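Local coordinates for protein ralf, proline/betaine transporter (Legionella pneumophila, PDB 4D7Q) that is a chimera joining the Sec7 domain of Legionella RalF, probably a guanine nucleotide exchange factor, to the capping domain of Rickettsia RalF, at residues 207-221 against 323-336. The protein carries 2 engineered substitutions. Numbering follows the deposited sequence.
Sequences PGYQINNISSQNDKT and TASFETKVTSIKAT
I211 and F326 meet at the apolar centre, where I211 CD1 lies 3.8 Å from F326 CB. The I211 CG2 branch, anti to the backbone N, rests on T328 CG2. T221 CG2 sits over one face of the F326 ring in a CH-pi contact, 3.9 Å from its centroid, while the I214 side chain crosses F326 at about a right angle, its CD1 against F326 CD1. Two residues back along strand 208-212, the Y209 ring has V330 CG2 at its edge and lies side by side with I333; its hydroxyl bonds to L344 O in helix 341-351. Strands 208-212 and 332-334 pair antiparallel through G208 and K334, joined by two backbone bonds, and through Q210 N to S332 O (3.1 Å). Q210 O then takes T331 N at 2.9 Å and, weakly, S332 N. At the opposite end, D219 CG stands anti to the backbone N (chi1 -163°), which carries the carboxylate to the 326-328 loop. D219 OD2 accepts T328 OG1 (2.6 Å) and T328 N (2.9 Å) from one face of its plane, and OD1 accepts E327 N. E327 OE1 accepts K220 N, which comes from well above the carboxylate plane, and T221 OG1 donates to S325 O at 2.6 Å. All this lies within the Rickettsia capping domain: 332-334 forms an edge strand of its antiparallel sheet, T331 and S332 opposite Q210 make a classic beta bulge, and D219 is the N-cap of helix 220-230.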
loop_
_atom_site.group_PDB
_atom_site.type_symbol
_atom_site.label_atom_id
_atom_site.label_comp_id
_atom_site.label_asym_id
_atom_site.label_seq_id
_atom_site.Cartn_x
_atom_site.Cartn_y
_atom_site.Cartn_z
ATOM N N PRO A 207 -0.012 4.162 -8.253
ATOM C CA PRO A 207 -0.867 5.103 -9.003
ATOM C C PRO A 207 -0.439 6.559 -8.839
ATOM O O PRO A 207 -0.029 6.982 -7.745
ATOM C CB PRO A 207 -2.258 4.889 -8.375
ATOM C CG PRO A 207 -2.221 3.504 -7.846
ATOM C CD PRO A 207 -0.827 3.330 -7.340
ATOM N N GLY A 208 -0.550 7.308 -9.927
ATOM C CA GLY A 208 -0.185 8.713 -9.961
ATOM C C GLY A 208 1.237 8.911 -10.429
ATOM O O GLY A 208 1.743 8.140 -11.247
ATOM N N TYR A 209 1.889 9.948 -9.896
ATOM C CA TYR A 209 3.260 10.309 -10.253
ATOM C C TYR A 209 4.246 9.850 -9.200
ATOM O O TYR A 209 4.019 10.052 -7.999
ATOM C CB TYR A 209 3.375 11.815 -10.428
ATOM C CG TYR A 209 2.362 12.407 -11.378
ATOM C CD1 TYR A 209 2.527 12.307 -12.759
ATOM C CD2 TYR A 209 1.285 13.156 -10.898
ATOM C CE1 TYR A 209 1.626 12.906 -13.638
ATOM C CE2 TYR A 209 0.374 13.750 -11.766
ATOM C CZ TYR A 209 0.559 13.643 -13.135
ATOM O OH TYR A 209 -0.351 14.243 -13.974
ATOM N N GLN A 210 5.322 9.208 -9.649
ATOM C CA GLN A 210 6.330 8.672 -8.739
ATOM C C GLN A 210 7.705 9.122 -9.163
ATOM O O GLN A 210 8.011 9.135 -10.347
ATOM C CB GLN A 210 6.261 7.139 -8.670
ATOM C CG GLN A 210 7.155 6.512 -7.574
ATOM C CD GLN A 210 6.886 5.041 -7.375
ATOM O OE1 GLN A 210 5.753 4.583 -7.449
ATOM N NE2 GLN A 210 7.916 4.275 -7.064
ATOM N N ILE A 211 8.519 9.519 -8.185
ATOM C CA ILE A 211 9.901 9.922 -8.409
ATOM C C ILE A 211 10.772 9.081 -7.480
ATOM O O ILE A 211 10.758 9.288 -6.257
ATOM C CB ILE A 211 10.178 11.443 -8.272
ATOM C CG1 ILE A 211 9.065 12.327 -8.916
ATOM C CG2 ILE A 211 11.579 11.752 -8.850
ATOM C CD1 ILE A 211 9.278 13.901 -8.764
ATOM N N ASN A 212 11.491 8.101 -8.063
ATOM C CA ASN A 212 12.388 7.233 -7.302
ATOM C C ASN A 212 13.753 7.852 -7.217
ATOM O O ASN A 212 14.081 8.700 -8.036
ATOM C CB ASN A 212 12.552 5.885 -7.989
ATOM C CG ASN A 212 11.334 5.038 -7.958
ATOM O OD1 ASN A 212 10.503 5.134 -7.047
ATOM N ND2 ASN A 212 11.247 4.147 -8.926
ATOM N N ASN A 213 14.566 7.391 -6.251
ATOM C CA ASN A 213 15.963 7.797 -6.055
ATOM C C ASN A 213 16.109 9.313 -5.953
ATOM O O ASN A 213 17.062 9.892 -6.489
ATOM C CB ASN A 213 16.879 7.184 -7.158
ATOM C CG ASN A 213 16.612 5.712 -7.425
ATOM O OD1 ASN A 213 16.758 4.855 -6.555
ATOM N ND2 ASN A 213 16.179 5.386 -8.632
ATOM N N ILE A 214 15.140 9.958 -5.275
ATOM C CA ILE A 214 15.130 11.410 -5.092
ATOM C C ILE A 214 16.038 11.758 -3.911
ATOM O O ILE A 214 16.136 10.964 -2.974
ATOM C CB ILE A 214 13.674 11.972 -4.963
ATOM C CG1 ILE A 214 13.599 13.472 -5.359
ATOM C CG2 ILE A 214 13.014 11.670 -3.588
ATOM C CD1 ILE A 214 12.185 14.020 -5.694
ATOM N N SER A 215 16.746 12.891 -3.976
ATOM C CA SER A 215 17.593 13.311 -2.850
ATOM C C SER A 215 17.710 14.821 -2.692
ATOM O O SER A 215 17.483 15.563 -3.648
ATOM C CB SER A 215 18.965 12.630 -2.874
ATOM O OG SER A 215 19.963 13.337 -3.589
ATOM N N SER A 216 18.078 15.265 -1.476
ATOM C CA SER A 216 18.344 16.667 -1.153
ATOM C C SER A 216 19.541 17.158 -1.970
ATOM O O SER A 216 19.603 18.332 -2.339
ATOM C CB SER A 216 18.646 16.830 0.334
ATOM O OG SER A 216 17.464 16.930 1.112
ATOM N N GLN A 217 20.471 16.241 -2.277
ATOM C CA GLN A 217 21.681 16.530 -3.046
ATOM C C GLN A 217 21.382 16.678 -4.534
ATOM O O GLN A 217 22.043 17.466 -5.201
ATOM C CB GLN A 217 22.759 15.448 -2.809
ATOM C CG GLN A 217 23.428 15.491 -1.424
ATOM C CD GLN A 217 22.514 15.156 -0.255
ATOM O OE1 GLN A 217 21.960 14.051 -0.138
ATOM N NE2 GLN A 217 22.335 16.115 0.640
ATOM N N ASN A 218 20.392 15.927 -5.054
ATOM C CA ASN A 218 20.041 15.954 -6.478
ATOM C C ASN A 218 18.791 16.779 -6.863
ATOM O O ASN A 218 18.574 17.005 -8.059
ATOM C CB ASN A 218 20.004 14.518 -7.071
ATOM C CG ASN A 218 18.859 13.616 -6.613
ATOM O OD1 ASN A 218 17.668 13.991 -6.601
ATOM N ND2 ASN A 218 19.187 12.352 -6.332
ATOM N N ASP A 219 17.970 17.223 -5.868
ATOM C CA ASP A 219 16.737 17.980 -6.130
ATOM C C ASP A 219 16.531 19.167 -5.146
ATOM O O ASP A 219 16.395 18.945 -3.937
ATOM C CB ASP A 219 15.537 17.001 -6.078
ATOM C CG ASP A 219 14.254 17.501 -6.717
ATOM O OD1 ASP A 219 13.848 18.642 -6.422
ATOM O OD2 ASP A 219 13.635 16.735 -7.475
ATOM N N LYS A 220 16.471 20.412 -5.676
ATOM C CA LYS A 220 16.272 21.634 -4.871
ATOM C C LYS A 220 14.906 21.702 -4.205
ATOM O O LYS A 220 14.818 22.168 -3.063
ATOM C CB LYS A 220 16.572 22.924 -5.666
ATOM C CG LYS A 220 16.792 24.153 -4.778
ATOM C CD LYS A 220 17.174 25.407 -5.578
ATOM C CE LYS A 220 16.034 26.385 -5.758
ATOM N NZ LYS A 220 15.736 27.141 -4.513
ATOM N N THR A 221 13.849 21.221 -4.895
ATOM C CA THR A 221 12.495 21.177 -4.329
ATOM C C THR A 221 12.424 20.146 -3.189
ATOM O O THR A 221 11.839 20.425 -2.137
ATOM C CB THR A 221 11.440 20.923 -5.416
ATOM O OG1 THR A 221 11.729 21.756 -6.538
ATOM C CG2 THR A 221 10.013 21.206 -4.922
ATOM N N THR A 323 4.214 17.894 -9.144
ATOM C CA THR A 323 5.189 16.944 -9.689
ATOM C C THR A 323 6.228 17.630 -10.561
ATOM O O THR A 323 7.420 17.382 -10.396
ATOM C CB THR A 323 4.513 15.777 -10.417
ATOM O OG1 THR A 323 3.478 15.231 -9.604
ATOM C CG2 THR A 323 5.487 14.685 -10.719
ATOM N N ALA A 324 5.780 18.522 -11.466
ATOM C CA ALA A 324 6.677 19.239 -12.381
ATOM C C ALA A 324 7.562 20.264 -11.660
ATOM O O ALA A 324 8.566 20.692 -12.221
ATOM C CB ALA A 324 5.879 19.895 -13.495
ATOM N N SER A 325 7.212 20.611 -10.404
ATOM C CA SER A 325 7.949 21.540 -9.550
ATOM C C SER A 325 9.225 20.917 -8.993
ATOM O O SER A 325 10.147 21.643 -8.633
ATOM C CB SER A 325 7.066 22.046 -8.415
ATOM O OG SER A 325 6.094 22.961 -8.890
ATOM N N PHE A 326 9.277 19.589 -8.886
ATOM C CA PHE A 326 10.488 18.927 -8.429
ATOM C C PHE A 326 11.470 18.965 -9.589
ATOM O O PHE A 326 11.055 18.872 -10.743
ATOM C CB PHE A 326 10.202 17.488 -7.924
ATOM C CG PHE A 326 9.482 17.472 -6.583
ATOM C CD1 PHE A 326 10.196 17.511 -5.388
ATOM C CD2 PHE A 326 8.091 17.478 -6.520
ATOM C CE1 PHE A 326 9.534 17.533 -4.154
ATOM C CE2 PHE A 326 7.424 17.509 -5.280
ATOM C CZ PHE A 326 8.150 17.527 -4.107
ATOM N N GLU A 327 12.755 19.196 -9.301
ATOM C CA GLU A 327 13.787 19.264 -10.346
ATOM C C GLU A 327 13.932 17.944 -11.091
ATOM O O GLU A 327 14.124 17.945 -12.305
ATOM C CB GLU A 327 15.137 19.661 -9.746
ATOM C CG GLU A 327 15.249 21.136 -9.411
ATOM C CD GLU A 327 16.623 21.558 -8.928
ATOM O OE1 GLU A 327 17.390 20.685 -8.464
ATOM O OE2 GLU A 327 16.927 22.770 -9.005
ATOM N N THR A 328 13.815 16.826 -10.368
ATOM C CA THR A 328 13.923 15.479 -10.932
ATOM C C THR A 328 12.715 15.148 -11.791
ATOM O O THR A 328 11.562 15.309 -11.349
ATOM C CB THR A 328 14.077 14.435 -9.820
ATOM O OG1 THR A 328 14.936 14.935 -8.793
ATOM C CG2 THR A 328 14.591 13.091 -10.340
ATOM N N LYS A 329 12.967 14.659 -13.014
ATOM C CA LYS A 329 11.858 14.222 -13.857
ATOM C C LYS A 329 11.227 12.954 -13.228
ATOM O O LYS A 329 11.900 12.206 -12.505
ATOM C CB LYS A 329 12.268 14.031 -15.337
ATOM C CG LYS A 329 13.160 12.829 -15.626
ATOM C CD LYS A 329 13.303 12.579 -17.134
ATOM C CE LYS A 329 14.269 11.453 -17.433
ATOM N NZ LYS A 329 14.407 11.206 -18.896
ATOM N N VAL A 330 9.948 12.758 -13.458
ATOM C CA VAL A 330 9.173 11.646 -12.941
ATOM C C VAL A 330 9.697 10.295 -13.481
ATOM O O VAL A 330 10.014 10.216 -14.637
ATOM C CB VAL A 330 7.677 11.936 -13.251
ATOM C CG1 VAL A 330 7.375 11.825 -14.714
ATOM C CG2 VAL A 330 6.737 11.085 -12.490
ATOM N N THR A 331 9.794 9.252 -12.655
ATOM C CA THR A 331 10.287 7.937 -13.047
ATOM C C THR A 331 9.164 7.081 -13.622
ATOM O O THR A 331 9.408 6.159 -14.399
ATOM C CB THR A 331 10.927 7.196 -11.858
ATOM O OG1 THR A 331 11.441 5.934 -12.300
ATOM C CG2 THR A 331 9.901 6.966 -10.760
ATOM N N SER A 332 7.931 7.395 -13.236
ATOM C CA SER A 332 6.768 6.659 -13.716
ATOM C C SER A 332 5.501 7.465 -13.524
ATOM O O SER A 332 5.378 8.234 -12.570
ATOM C CB SER A 332 6.629 5.313 -13.003
ATOM O OG SER A 332 6.238 5.515 -11.656
ATOM N N ILE A 333 4.564 7.274 -14.447
ATOM C CA ILE A 333 3.232 7.862 -14.431
ATOM C C ILE A 333 2.307 6.671 -14.495
ATOM O O ILE A 333 2.466 5.841 -15.391
ATOM C CB ILE A 333 2.996 8.851 -15.603
ATOM C CG1 ILE A 333 4.077 9.986 -15.599
ATOM C CG2 ILE A 333 1.558 9.403 -15.503
ATOM C CD1 ILE A 333 3.954 11.126 -16.680
ATOM N N LYS A 334 1.382 6.538 -13.525
ATOM C CA LYS A 334 0.475 5.395 -13.510
ATOM C C LYS A 334 -0.950 5.856 -13.359
ATOM O O LYS A 334 -1.185 6.822 -12.637
ATOM C CB LYS A 334 0.861 4.421 -12.378
ATOM C CG LYS A 334 0.227 3.040 -12.478
ATOM C CD LYS A 334 0.743 2.148 -11.374
ATOM C CE LYS A 334 0.466 0.698 -11.644
ATOM N NZ LYS A 334 1.034 -0.161 -10.574
ATOM N N ALA A 335 -1.911 5.168 -14.025
ATOM C CA ALA A 335 -3.337 5.521 -13.908
ATOM C C ALA A 335 -3.782 5.506 -12.455
ATOM O O ALA A 335 -3.276 4.712 -11.664
ATOM C CB ALA A 335 -4.198 4.533 -14.697
ATOM N N THR A 336 -4.685 6.404 -12.095
ATOM C CA THR A 336 -5.287 6.375 -10.762
ATOM C C THR A 336 -6.607 5.624 -10.975
ATOM O O THR A 336 -6.919 5.272 -12.111
ATOM C CB THR A 336 -5.479 7.766 -10.139
ATOM O OG1 THR A 336 -6.525 8.461 -10.814
ATOM C CG2 THR A 336 -4.206 8.577 -10.082
HETATM O O HOH W 1 3.718 6.123 -10.923
HETATM O O HOH W 2 13.651 4.059 -10.667
#